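Local coordinates for protein urocanate hydratase (Paenibacillus sp. Soil724D2, PDB 7NED) that probably adds water to urocanate or its thiolated counterpart with the help of bound NAD+, in a bacterial route of ergothioneine breakdown, at residues G232-I237 with A294-A299; H258-G263 with R287-S292; N316-A321 with F330-F335. One frame throughout, in Å; residues are numbered along the deposited sequence.

Interaction 1 (G232-I237 with A294-A299); sequences GNASDI and AVEVEA. With NAD (nicotinamide-adenine-dinucleotide), chain C.
Glu296 lays the flat of its carboxylate over the methyl of Ala234, which sits almost evenly beneath its three atoms: Ala234 CB is 3.4 Å from Glu296 OE1 and 3.5 Å from both Glu296 CD and OE2. The acid gets there by stretching out, its CG anti to the backbone N (chi1 -179°) and the chain extended beyond. Its polar needs are met outside the pair: OE1 is hydrogen-bonded to the hydroxyl of Tyr264, while OE2 lies close to Asp253, a crowding of acids that may favour a proton on one of them. Nearer the backbones, Ser235 CB passes Glu296 CB at 4.4 Å, and Val295, a solvent-exposed residue, brings its CG1 branch against Ser235 O. No hydrogen bond crosses between the two helices; the union is all van der Waals.

The polar work is done on the far side of the 232-237 turn, where Asn233 is the N-cap of helix 234-243. Its OD1 is gripped three times. Ser235 N reaches Asn233 OD1 at 2.8 Å in the carbonyl plane, on a lone pair, as the capping bond; Ser235 OG comes to the same OD1 from above that plane at 2.6 Å; and the adenine amino group of NAD, N6A, donates to Asn233 OD1 at 2.9 Å. Asn233 ND2 bonds to Val265 O, which fixes the rotation of the amide so that OD1 meets the adenine. Next along the chain, Ala234 N points almost straight at NAD N1A (2.9 Å, 176°), so adjacent residues read the N1 and N6 edge of the base. This is the adenine end of a dinucleotide site in a Rossmann-like domain, built where strand 226-231 gives way to helix 234-243.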
loop_
_atom_site.group_PDB
_atom_site.type_symbol
_atom_site.label_atom_id
_atom_site.label_comp_id
_atom_site.label_asym_id
_atom_site.label_seq_id
_atom_site.Cartn_x
_atom_site.Cartn_y
_atom_site.Cartn_z
ATOM N N GLY A 232 9.584 -35.009 -15.830
ATOM C CA GLY A 232 8.270 -35.147 -16.421
ATOM C C GLY A 232 7.414 -33.949 -16.066
ATOM O O GLY A 232 7.802 -33.073 -15.282
ATOM N N ASN A 233 6.226 -33.941 -16.640
ATOM C CA ASN A 233 5.267 -32.879 -16.430
ATOM C C ASN A 233 4.236 -33.334 -15.405
ATOM O O ASN A 233 3.672 -34.425 -15.532
ATOM C CB ASN A 233 4.609 -32.520 -17.758
ATOM C CG ASN A 233 3.850 -31.234 -17.693
ATOM O OD1 ASN A 233 2.958 -31.060 -16.848
ATOM N ND2 ASN A 233 4.202 -30.310 -18.575
ATOM N N ALA A 234 4.018 -32.514 -14.373
ATOM C CA ALA A 234 3.040 -32.877 -13.346
ATOM C C ALA A 234 1.650 -33.133 -13.930
ATOM O O ALA A 234 0.893 -33.960 -13.391
ATOM C CB ALA A 234 2.950 -31.786 -12.260
ATOM N N SER A 235 1.275 -32.428 -15.003
ATOM C CA SER A 235 -0.067 -32.636 -15.528
ATOM C C SER A 235 -0.172 -33.937 -16.313
ATOM O O SER A 235 -1.280 -34.320 -16.702
ATOM C CB SER A 235 -0.510 -31.445 -16.408
ATOM O OG SER A 235 0.423 -31.239 -17.456
ATOM N N ASP A 236 0.945 -34.613 -16.551
ATOM C CA ASP A 236 0.940 -35.972 -17.077
ATOM C C ASP A 236 1.080 -37.012 -15.974
ATOM O O ASP A 236 0.388 -38.036 -16.004
ATOM C CB ASP A 236 2.088 -36.167 -18.083
ATOM C CG ASP A 236 1.992 -35.218 -19.268
ATOM O OD1 ASP A 236 3.047 -34.871 -19.853
ATOM O OD2 ASP A 236 0.863 -34.850 -19.627
ATOM N N ILE A 237 1.959 -36.769 -14.995
ATOM C CA ILE A 237 2.274 -37.812 -14.014
ATOM C C ILE A 237 1.131 -37.967 -13.031
ATOM O O ILE A 237 0.753 -39.093 -12.676
ATOM C CB ILE A 237 3.582 -37.507 -13.267
ATOM C CG1 ILE A 237 4.805 -37.511 -14.207
ATOM C CG2 ILE A 237 3.767 -38.505 -12.056
ATOM C CD1 ILE A 237 5.044 -38.825 -14.905
ATOM N N ALA A 294 -5.473 -27.316 -14.654
ATOM C CA ALA A 294 -6.777 -27.887 -14.330
ATOM C C ALA A 294 -6.720 -29.423 -14.265
ATOM O O ALA A 294 -7.279 -30.043 -13.348
ATOM C CB ALA A 294 -7.809 -27.413 -15.363
ATOM N N VAL A 295 -6.048 -30.051 -15.227
ATOM C CA VAL A 295 -5.879 -31.506 -15.205
ATOM C C VAL A 295 -5.136 -31.956 -13.947
ATOM O O VAL A 295 -5.490 -32.961 -13.308
ATOM C CB VAL A 295 -5.135 -31.971 -16.469
ATOM C CG1 VAL A 295 -4.695 -33.402 -16.298
ATOM C CG2 VAL A 295 -6.020 -31.813 -17.691
ATOM N N GLU A 296 -4.059 -31.255 -13.610
ATOM C CA GLU A 296 -3.293 -31.624 -12.433
ATOM C C GLU A 296 -4.144 -31.522 -11.174
ATOM O O GLU A 296 -4.121 -32.427 -10.333
ATOM C CB GLU A 296 -2.033 -30.755 -12.310
ATOM C CG GLU A 296 -1.204 -31.160 -11.096
ATOM C CD GLU A 296 0.064 -30.343 -10.897
ATOM O OE1 GLU A 296 0.439 -29.484 -11.761
ATOM O OE2 GLU A 296 0.684 -30.580 -9.850
ATOM N N VAL A 297 -4.901 -30.440 -11.017
ATOM C CA VAL A 297 -5.683 -30.284 -9.795
ATOM C C VAL A 297 -6.855 -31.269 -9.755
ATOM O O VAL A 297 -7.261 -31.724 -8.680
ATOM C CB VAL A 297 -6.169 -28.831 -9.650
ATOM C CG1 VAL A 297 -7.165 -28.722 -8.507
ATOM C CG2 VAL A 297 -4.987 -27.900 -9.459
ATOM N N GLU A 298 -7.436 -31.603 -10.904
ATOM C CA GLU A 298 -8.426 -32.676 -10.915
ATOM C C GLU A 298 -7.833 -33.962 -10.355
ATOM O O GLU A 298 -8.456 -34.658 -9.549
ATOM C CB GLU A 298 -8.926 -32.917 -12.336
ATOM C CG GLU A 298 -10.013 -31.960 -12.760
ATOM C CD GLU A 298 -11.281 -32.177 -11.959
ATOM O OE1 GLU A 298 -11.922 -33.251 -12.091
ATOM O OE2 GLU A 298 -11.695 -31.224 -11.264
ATOM N N ALA A 299 -6.625 -34.294 -10.787
ATOM C CA ALA A 299 -5.938 -35.454 -10.231
ATOM C C ALA A 299 -5.726 -35.298 -8.725
ATOM O O ALA A 299 -5.958 -36.237 -7.953
ATOM C CB ALA A 299 -4.620 -35.668 -10.975
HETATM P PA NAD C . 10.619 -21.436 -10.130
HETATM O O1A NAD C . 9.879 -20.913 -11.359
HETATM O O2A NAD C . 12.053 -21.247 -9.838
HETATM O O5B NAD C . 10.538 -23.112 -10.368
HETATM C C5B NAD C . 9.326 -23.564 -10.821
HETATM C C4B NAD C . 9.624 -25.072 -11.257
HETATM O O4B NAD C . 8.499 -25.713 -11.792
HETATM C C3B NAD C . 10.677 -24.915 -12.402
HETATM O O3B NAD C . 11.747 -25.732 -12.165
HETATM C C2B NAD C . 9.879 -25.383 -13.658
HETATM O O2B NAD C . 10.642 -26.121 -14.541
HETATM C C1B NAD C . 8.939 -26.382 -12.990
HETATM N N9A NAD C . 7.696 -26.631 -13.722
HETATM C C8A NAD C . 6.895 -25.747 -14.437
HETATM N N7A NAD C . 5.846 -26.318 -14.973
HETATM C C5A NAD C . 5.931 -27.646 -14.576
HETATM C C6A NAD C . 5.120 -28.775 -14.828
HETATM N N6A NAD C . 3.990 -28.682 -15.564
HETATM N N1A NAD C . 5.457 -29.985 -14.299
HETATM C C2A NAD C . 6.616 -30.021 -13.595
HETATM N N3A NAD C . 7.480 -29.044 -13.278
HETATM C C4A NAD C . 7.102 -27.856 -13.797
HETATM O O3 NAD C . 9.541 -21.114 -9.040
HETATM P PN NAD C . 9.919 -21.206 -7.493
HETATM O O1N NAD C . 10.701 -20.112 -6.827
HETATM O O2N NAD C . 10.197 -22.662 -7.182
HETATM O O5D NAD C . 8.402 -21.002 -6.702
HETATM C C5D NAD C . 7.406 -21.949 -7.128
HETATM C C4D NAD C . 6.091 -21.577 -6.498
HETATM O O4D NAD C . 6.235 -21.347 -5.109
HETATM C C3D NAD C . 5.784 -20.122 -7.132
HETATM O O3D NAD C . 4.411 -19.996 -7.486
HETATM C C2D NAD C . 6.102 -19.128 -5.955
HETATM O O2D NAD C . 5.291 -18.029 -5.867
HETATM C C1D NAD C . 5.533 -20.143 -4.914
HETATM N N1N NAD C . 5.606 -19.779 -3.492
HETATM C C2N NAD C . 4.727 -18.754 -3.199
HETATM C C3N NAD C . 4.575 -18.294 -1.901
HETATM C C7N NAD C . 3.619 -17.110 -1.698
HETATM O O7N NAD C . 3.032 -16.871 -0.643
HETATM N N7N NAD C . 3.473 -16.229 -2.756
HETATM C C4N NAD C . 5.334 -18.934 -0.912
HETATM C C5N NAD C . 6.195 -19.976 -1.253
HETATM C C6N NAD C . 6.318 -20.422 -2.580
#

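Interaction 2 (H258-G263 with R287-S292); sequences HDLVYG and RDAGAS. With NAD (nicotinamide-adenine-dinucleotide), chain C.
Asp259 OD1 takes the backbone N-H groups of two successive residues, Val261 and Tyr262. Tyr262 N meets Asp259 OD1 nearly along its C-O axis at 2.6 Å (162°), whereas Val261 N comes to the same OD1 from above the carboxylate plane at 3.0 Å. Together they form an Asx turn extended to an Asx motif, and the other oxygen, OD2, is bonded to the hydroxyl of Tyr109. Leu260 rides within this turn, and through it the 258-263 loop rests on helix 282-305. Leu260 CB abuts the methyl of Ala289, with 4.0 Å between the two CB atoms, and CD2 flanks the same methyl. Leu260 CG stands beside the backbone N (chi1 -51°), leaving Leu260 CD1 against Gly290 CA at 4.2 Å. Gln286 and Ile293 on the same helix also touch Leu260. The loop follows strand 250-251 of the Rossmann-like sheet, and both ends of 258-263 line the NAD pocket. At the first, the ring of His258 sits by the nicotinamide ribose: His258 ND1 makes a weak, bent bond to NAD O3D (2.7 Å, 117°), and O2D lies over one ring face, nearer the rim than the middle. His258 NE2 bonds to Ala43 O, while the rings of Tyr485 and Trp119 meet the imidazole. At the last residue of the segment, Gly263 O approaches NAD C8A to 3.7 Å.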
loop_
_atom_site.group_PDB
_atom_site.type_symbol
_atom_site.label_atom_id
_atom_site.label_comp_id
_atom_site.label_asym_id
_atom_site.label_seq_id
_atom_site.Cartn_x
_atom_site.Cartn_y
_atom_site.Cartn_z
ATOM N N HIS A 258 1.543 -19.804 -10.642
ATOM C CA HIS A 258 1.064 -18.423 -10.575
ATOM C C HIS A 258 1.229 -17.677 -11.886
ATOM O O HIS A 258 0.659 -16.585 -12.041
ATOM C CB HIS A 258 1.832 -17.662 -9.491
ATOM C CG HIS A 258 3.286 -17.473 -9.806
ATOM N ND1 HIS A 258 4.204 -18.503 -9.726
ATOM C CD2 HIS A 258 3.982 -16.376 -10.196
ATOM C CE1 HIS A 258 5.400 -18.050 -10.065
ATOM N NE2 HIS A 258 5.291 -16.760 -10.344
ATOM N N ASP A 259 2.033 -18.187 -12.813
ATOM C CA ASP A 259 2.266 -17.441 -14.044
ATOM C C ASP A 259 2.213 -18.381 -15.233
ATOM O O ASP A 259 3.066 -19.266 -15.382
ATOM C CB ASP A 259 3.578 -16.674 -14.010
ATOM C CG ASP A 259 3.610 -15.584 -15.095
ATOM O OD1 ASP A 259 3.938 -15.942 -16.236
ATOM O OD2 ASP A 259 3.196 -14.410 -14.831
ATOM N N LEU A 260 1.189 -18.181 -16.065
ATOM C CA LEU A 260 0.922 -19.019 -17.223
ATOM C C LEU A 260 1.741 -18.613 -18.435
ATOM O O LEU A 260 1.656 -19.276 -19.476
ATOM C CB LEU A 260 -0.572 -18.973 -17.567
ATOM C CG LEU A 260 -1.560 -19.239 -16.419
ATOM C CD1 LEU A 260 -3.020 -19.298 -16.901
ATOM C CD2 LEU A 260 -1.157 -20.493 -15.659
ATOM N N VAL A 261 2.526 -17.546 -18.345
ATOM C CA VAL A 261 3.353 -17.143 -19.462
ATOM C C VAL A 261 4.804 -17.533 -19.233
ATOM O O VAL A 261 5.470 -18.038 -20.135
ATOM C CB VAL A 261 3.217 -15.623 -19.714
ATOM C CG1 VAL A 261 4.279 -15.171 -20.698
ATOM C CG2 VAL A 261 1.800 -15.257 -20.142
ATOM N N TYR A 262 5.296 -17.328 -18.016
ATOM C CA TYR A 262 6.677 -17.606 -17.713
ATOM C C TYR A 262 6.874 -18.791 -16.779
ATOM O O TYR A 262 8.020 -19.159 -16.547
ATOM C CB TYR A 262 7.329 -16.369 -17.088
ATOM C CG TYR A 262 7.282 -15.177 -18.035
ATOM C CD1 TYR A 262 6.231 -14.279 -18.005
ATOM C CD2 TYR A 262 8.265 -15.017 -19.008
ATOM C CE1 TYR A 262 6.191 -13.194 -18.890
ATOM C CE2 TYR A 262 8.237 -13.963 -19.877
ATOM C CZ TYR A 262 7.202 -13.061 -19.824
ATOM O OH TYR A 262 7.206 -12.028 -20.719
ATOM N N GLY A 263 5.800 -19.372 -16.238
ATOM C CA GLY A 263 5.916 -20.373 -15.192
ATOM C C GLY A 263 5.532 -21.769 -15.656
ATOM O O GLY A 263 6.373 -22.513 -16.162
ATOM N N ARG A 287 -3.501 -20.416 -22.283
ATOM C CA ARG A 287 -4.643 -21.327 -22.280
ATOM C C ARG A 287 -4.170 -22.754 -22.066
ATOM O O ARG A 287 -4.798 -23.517 -21.335
ATOM C CB ARG A 287 -5.439 -21.235 -23.589
ATOM C CG ARG A 287 -6.523 -20.146 -23.564
ATOM C CD ARG A 287 -7.309 -20.050 -24.876
ATOM N NE ARG A 287 -6.408 -19.823 -25.996
ATOM C CZ ARG A 287 -6.130 -18.622 -26.500
ATOM N NH1 ARG A 287 -6.697 -17.533 -25.982
ATOM N NH2 ARG A 287 -5.271 -18.511 -27.515
ATOM N N ASP A 288 -3.089 -23.137 -22.735
ATOM C CA ASP A 288 -2.590 -24.500 -22.582
ATOM C C ASP A 288 -2.095 -24.750 -21.162
ATOM O O ASP A 288 -2.268 -25.852 -20.622
ATOM C CB ASP A 288 -1.477 -24.771 -23.597
ATOM C CG ASP A 288 -1.997 -24.860 -25.039
ATOM O OD1 ASP A 288 -3.217 -25.098 -25.207
ATOM O OD2 ASP A 288 -1.185 -24.708 -25.983
ATOM N N ALA A 289 -1.422 -23.763 -20.567
ATOM C CA ALA A 289 -0.919 -23.929 -19.204
ATOM C C ALA A 289 -2.067 -24.036 -18.215
ATOM O O ALA A 289 -2.040 -24.862 -17.286
ATOM C CB ALA A 289 -0.014 -22.754 -18.843
ATOM N N GLY A 290 -3.088 -23.209 -18.407
ATOM C CA GLY A 290 -4.230 -23.238 -17.514
ATOM C C GLY A 290 -4.997 -24.537 -17.621
ATOM O O GLY A 290 -5.437 -25.095 -16.609
ATOM N N ALA A 291 -5.132 -25.059 -18.842
ATOM C CA ALA A 291 -5.789 -26.350 -19.001
ATOM C C ALA A 291 -4.994 -27.459 -18.318
ATOM O O ALA A 291 -5.582 -28.377 -17.722
ATOM C CB ALA A 291 -5.977 -26.667 -20.483
ATOM N N SER A 292 -3.657 -27.417 -18.427
ATOM C CA SER A 292 -2.836 -28.462 -17.795
ATOM C C SER A 292 -2.886 -28.357 -16.272
ATOM O O SER A 292 -2.931 -29.373 -15.576
ATOM C CB SER A 292 -1.392 -28.387 -18.283
ATOM O OG SER A 292 -1.243 -28.842 -19.617
HETATM P PA NAD C . 10.619 -21.436 -10.130
HETATM O O1A NAD C . 9.879 -20.913 -11.359
HETATM O O2A NAD C . 12.053 -21.247 -9.838
HETATM O O5B NAD C . 10.538 -23.112 -10.368
HETATM C C5B NAD C . 9.326 -23.564 -10.821
HETATM C C4B NAD C . 9.624 -25.072 -11.257
HETATM O O4B NAD C . 8.499 -25.713 -11.792
HETATM C C3B NAD C . 10.677 -24.915 -12.402
HETATM O O3B NAD C . 11.747 -25.732 -12.165
HETATM C C2B NAD C . 9.879 -25.383 -13.658
HETATM O O2B NAD C . 10.642 -26.121 -14.541
HETATM C C1B NAD C . 8.939 -26.382 -12.990
HETATM N N9A NAD C . 7.696 -26.631 -13.722
HETATM C C8A NAD C . 6.895 -25.747 -14.437
HETATM N N7A NAD C . 5.846 -26.318 -14.973
HETATM C C5A NAD C . 5.931 -27.646 -14.576
HETATM C C6A NAD C . 5.120 -28.775 -14.828
HETATM N N6A NAD C . 3.990 -28.682 -15.564
HETATM N N1A NAD C . 5.457 -29.985 -14.299
HETATM C C2A NAD C . 6.616 -30.021 -13.595
HETATM N N3A NAD C . 7.480 -29.044 -13.278
HETATM C C4A NAD C . 7.102 -27.856 -13.797
HETATM O O3 NAD C . 9.541 -21.114 -9.040
HETATM P PN NAD C . 9.919 -21.206 -7.493
HETATM O O1N NAD C . 10.701 -20.112 -6.827
HETATM O O2N NAD C . 10.197 -22.662 -7.182
HETATM O O5D NAD C . 8.402 -21.002 -6.702
HETATM C C5D NAD C . 7.406 -21.949 -7.128
HETATM C C4D NAD C . 6.091 -21.577 -6.498
HETATM O O4D NAD C . 6.235 -21.347 -5.109
HETATM C C3D NAD C . 5.784 -20.122 -7.132
HETATM O O3D NAD C . 4.411 -19.996 -7.486
HETATM C C2D NAD C . 6.102 -19.128 -5.955
HETATM O O2D NAD C . 5.291 -18.029 -5.867
HETATM C C1D NAD C . 5.533 -20.143 -4.914
HETATM N N1N NAD C . 5.606 -19.779 -3.492
HETATM C C2N NAD C . 4.727 -18.754 -3.199
HETATM C C3N NAD C . 4.575 -18.294 -1.901
HETATM C C7N NAD C . 3.619 -17.110 -1.698
HETATM O O7N NAD C . 3.032 -16.871 -0.643
HETATM N N7N NAD C . 3.473 -16.229 -2.756
HETATM C C4N NAD C . 5.334 -18.934 -0.912
HETATM C C5N NAD C . 6.195 -19.976 -1.253
HETATM C C6N NAD C . 6.318 -20.422 -2.580
#

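Interaction 3 (N316-A321 with F330-F335); sequences NIRSQA and FDIDIF
Arg318 makes the one hydrogen bond between the segments: Arg318 NH1 donates to Ile332 O at 2.9 Å, nearly in line with the C=O but tilted 23° from the guanidinium plane. Salt bridges to partners beyond the contact hold its other nitrogens, NE with Asp312 and NH2 with Glu448. Face contacts and apolar packing complete the grip. Phe330 CD1 lies over one guanidinium face, 3.4 Å from Arg318 NH1, with the two planes 56° apart, while Ile334 CB covers the opposite face, 3.6 Å from Arg318 NH2. Lower on the chain, Arg318 CB makes a CH-pi contact over the Phe330 ring, 4.0 Å from its centroid; a bend at chi3 (-51°) then turns the head toward Ile332 and Ile334. Ser319 OG meets the edge of the same ring. Replacing Arg318 with a methionine would probably leave Asp312 and Glu448 without their shared positive partner and Ile332 O without its donor. The contact belongs to the beta-alpha-beta unit of strand 309-312, helix 317-323 and edge strand 333-334, with Ile332 also resting on Leu301 of helix 282-305.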
loop_
_atom_site.group_PDB
_atom_site.type_symbol
_atom_site.label_atom_id
_atom_site.label_comp_id
_atom_site.label_asym_id
_atom_site.label_seq_id
_atom_site.Cartn_x
_atom_site.Cartn_y
_atom_site.Cartn_z
ATOM N N ASN A 316 -0.999 -20.266 -5.897
ATOM C CA ASN A 316 -2.250 -20.032 -6.646
ATOM C C ASN A 316 -2.629 -21.148 -7.587
ATOM O O ASN A 316 -3.318 -20.904 -8.578
ATOM C CB ASN A 316 -2.239 -18.695 -7.402
ATOM C CG ASN A 316 -2.606 -17.504 -6.527
ATOM O OD1 ASN A 316 -2.141 -17.316 -5.409
ATOM N ND2 ASN A 316 -3.380 -16.615 -7.138
ATOM N N ILE A 317 -2.269 -22.395 -7.260
ATOM C CA ILE A 317 -2.638 -23.429 -8.210
ATOM C C ILE A 317 -4.154 -23.642 -8.179
ATOM O O ILE A 317 -4.760 -23.903 -9.221
ATOM C CB ILE A 317 -1.869 -24.739 -7.967
ATOM C CG1 ILE A 317 -2.081 -25.659 -9.180
ATOM C CG2 ILE A 317 -2.408 -25.383 -6.713
ATOM C CD1 ILE A 317 -1.212 -26.945 -9.221
ATOM N N ARG A 318 -4.806 -23.488 -7.006
ATOM C CA ARG A 318 -6.251 -23.704 -6.960
ATOM C C ARG A 318 -6.976 -22.573 -7.668
ATOM O O ARG A 318 -7.943 -22.812 -8.407
ATOM C CB ARG A 318 -6.752 -23.828 -5.516
ATOM C CG ARG A 318 -6.245 -25.086 -4.759
ATOM C CD ARG A 318 -6.502 -24.914 -3.259
ATOM N NE ARG A 318 -5.962 -23.633 -2.826
ATOM C CZ ARG A 318 -6.403 -22.943 -1.777
ATOM N NH1 ARG A 318 -7.380 -23.424 -1.030
ATOM N NH2 ARG A 318 -5.893 -21.741 -1.492
ATOM N N SER A 319 -6.516 -21.329 -7.454
ATOM C CA SER A 319 -7.086 -20.194 -8.166
ATOM C C SER A 319 -7.019 -20.414 -9.668
ATOM O O SER A 319 -8.015 -20.218 -10.369
ATOM C CB SER A 319 -6.367 -18.894 -7.777
ATOM O OG SER A 319 -6.350 -18.727 -6.368
ATOM N N GLN A 320 -5.848 -20.816 -10.179
ATOM C CA GLN A 320 -5.728 -21.069 -11.614
ATOM C C GLN A 320 -6.679 -22.184 -12.033
ATOM O O GLN A 320 -7.465 -22.026 -12.974
ATOM C CB GLN A 320 -4.287 -21.417 -11.984
ATOM C CG GLN A 320 -3.276 -20.326 -11.690
ATOM C CD GLN A 320 -3.293 -19.219 -12.728
ATOM O OE1 GLN A 320 -4.337 -18.932 -13.330
ATOM N NE2 GLN A 320 -2.141 -18.590 -12.946
ATOM N N ALA A 321 -6.656 -23.303 -11.308
ATOM C CA ALA A 321 -7.523 -24.423 -11.663
ATOM C C ALA A 321 -8.991 -24.000 -11.725
ATOM O O ALA A 321 -9.719 -24.412 -12.629
ATOM C CB ALA A 321 -7.340 -25.572 -10.666
ATOM N N PHE A 330 -11.232 -25.254 -4.546
ATOM C CA PHE A 330 -10.927 -24.794 -3.197
ATOM C C PHE A 330 -11.417 -25.753 -2.116
ATOM O O PHE A 330 -11.339 -25.424 -0.928
ATOM C CB PHE A 330 -11.467 -23.381 -3.008
ATOM C CG PHE A 330 -10.657 -22.393 -3.733
ATOM C CD1 PHE A 330 -9.565 -21.793 -3.117
ATOM C CD2 PHE A 330 -10.928 -22.112 -5.059
ATOM C CE1 PHE A 330 -8.779 -20.893 -3.810
ATOM C CE2 PHE A 330 -10.141 -21.198 -5.772
ATOM C CZ PHE A 330 -9.062 -20.585 -5.132
ATOM N N ASP A 331 -11.850 -26.957 -2.510
ATOM C CA ASP A 331 -11.943 -28.058 -1.554
ATOM C C ASP A 331 -10.567 -28.448 -1.022
ATOM O O ASP A 331 -10.454 -28.999 0.076
ATOM C CB ASP A 331 -12.613 -29.273 -2.213
ATOM C CG ASP A 331 -14.123 -29.093 -2.438
ATOM O OD1 ASP A 331 -14.715 -28.083 -2.001
ATOM O OD2 ASP A 331 -14.700 -29.968 -3.111
ATOM N N ILE A 332 -9.521 -28.195 -1.795
ATOM C CA ILE A 332 -8.159 -28.503 -1.385
ATOM C C ILE A 332 -7.700 -27.459 -0.380
ATOM O O ILE A 332 -7.884 -26.258 -0.598
ATOM C CB ILE A 332 -7.238 -28.541 -2.613
ATOM C CG1 ILE A 332 -7.521 -29.804 -3.428
ATOM C CG2 ILE A 332 -5.797 -28.616 -2.181
ATOM C CD1 ILE A 332 -6.843 -29.792 -4.769
ATOM N N ASP A 333 -7.093 -27.918 0.716
ATOM C CA ASP A 333 -6.615 -27.050 1.779
ATOM C C ASP A 333 -5.488 -26.165 1.297
ATOM O O ASP A 333 -4.798 -26.480 0.334
ATOM C CB ASP A 333 -6.097 -27.852 2.968
ATOM C CG ASP A 333 -7.206 -28.372 3.845
ATOM O OD1 ASP A 333 -7.350 -29.619 3.994
ATOM O OD2 ASP A 333 -7.940 -27.513 4.358
ATOM N N ILE A 334 -5.299 -25.045 1.998
ATOM C CA ILE A 334 -4.128 -24.194 1.822
ATOM C C ILE A 334 -3.225 -24.392 3.030
ATOM O O ILE A 334 -3.704 -24.554 4.158
ATOM C CB ILE A 334 -4.531 -22.702 1.663
ATOM C CG1 ILE A 334 -3.298 -21.802 1.464
ATOM C CG2 ILE A 334 -5.351 -22.217 2.868
ATOM C CD1 ILE A 334 -2.521 -22.045 0.129
ATOM N N PHE A 335 -1.915 -24.363 2.805
ATOM C CA PHE A 335 -1.015 -24.737 3.895
ATOM C C PHE A 335 -1.057 -23.766 5.065
ATOM O O PHE A 335 -0.661 -24.130 6.184
ATOM C CB PHE A 335 0.406 -24.840 3.370
ATOM C CG PHE A 335 1.075 -23.514 3.151
ATOM C CD1 PHE A 335 0.931 -22.835 1.953
ATOM C CD2 PHE A 335 1.904 -22.980 4.121
ATOM C CE1 PHE A 335 1.559 -21.620 1.748
ATOM C CE2 PHE A 335 2.561 -21.776 3.891
ATOM C CZ PHE A 335 2.380 -21.103 2.720
#

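Interactions 1 and 2 use neighbouring parts of helix 282-305 and touch where Ser235 CB meets Ser292 O at 3.3 Å. Both meet the helix by van der Waals contacts with no hydrogen bond across: in interaction 1 a carboxylate lies on a methyl, in interaction 2 leucine meets alanine and glycine. Both also reach NAD, interaction 1 at the adenine, interaction 2 near the nicotinamide ribose. Interaction 2 is wholly buried, interaction 1 buried except at Val295, and interaction 3 only partly so. Only interaction 3, at the edge strand of the parallel sheet, has a hydrogen bond across its segments, from an arginine. It joins the others through Val297, packed on Ile317 and Ala321, and through Gln320 against Leu260.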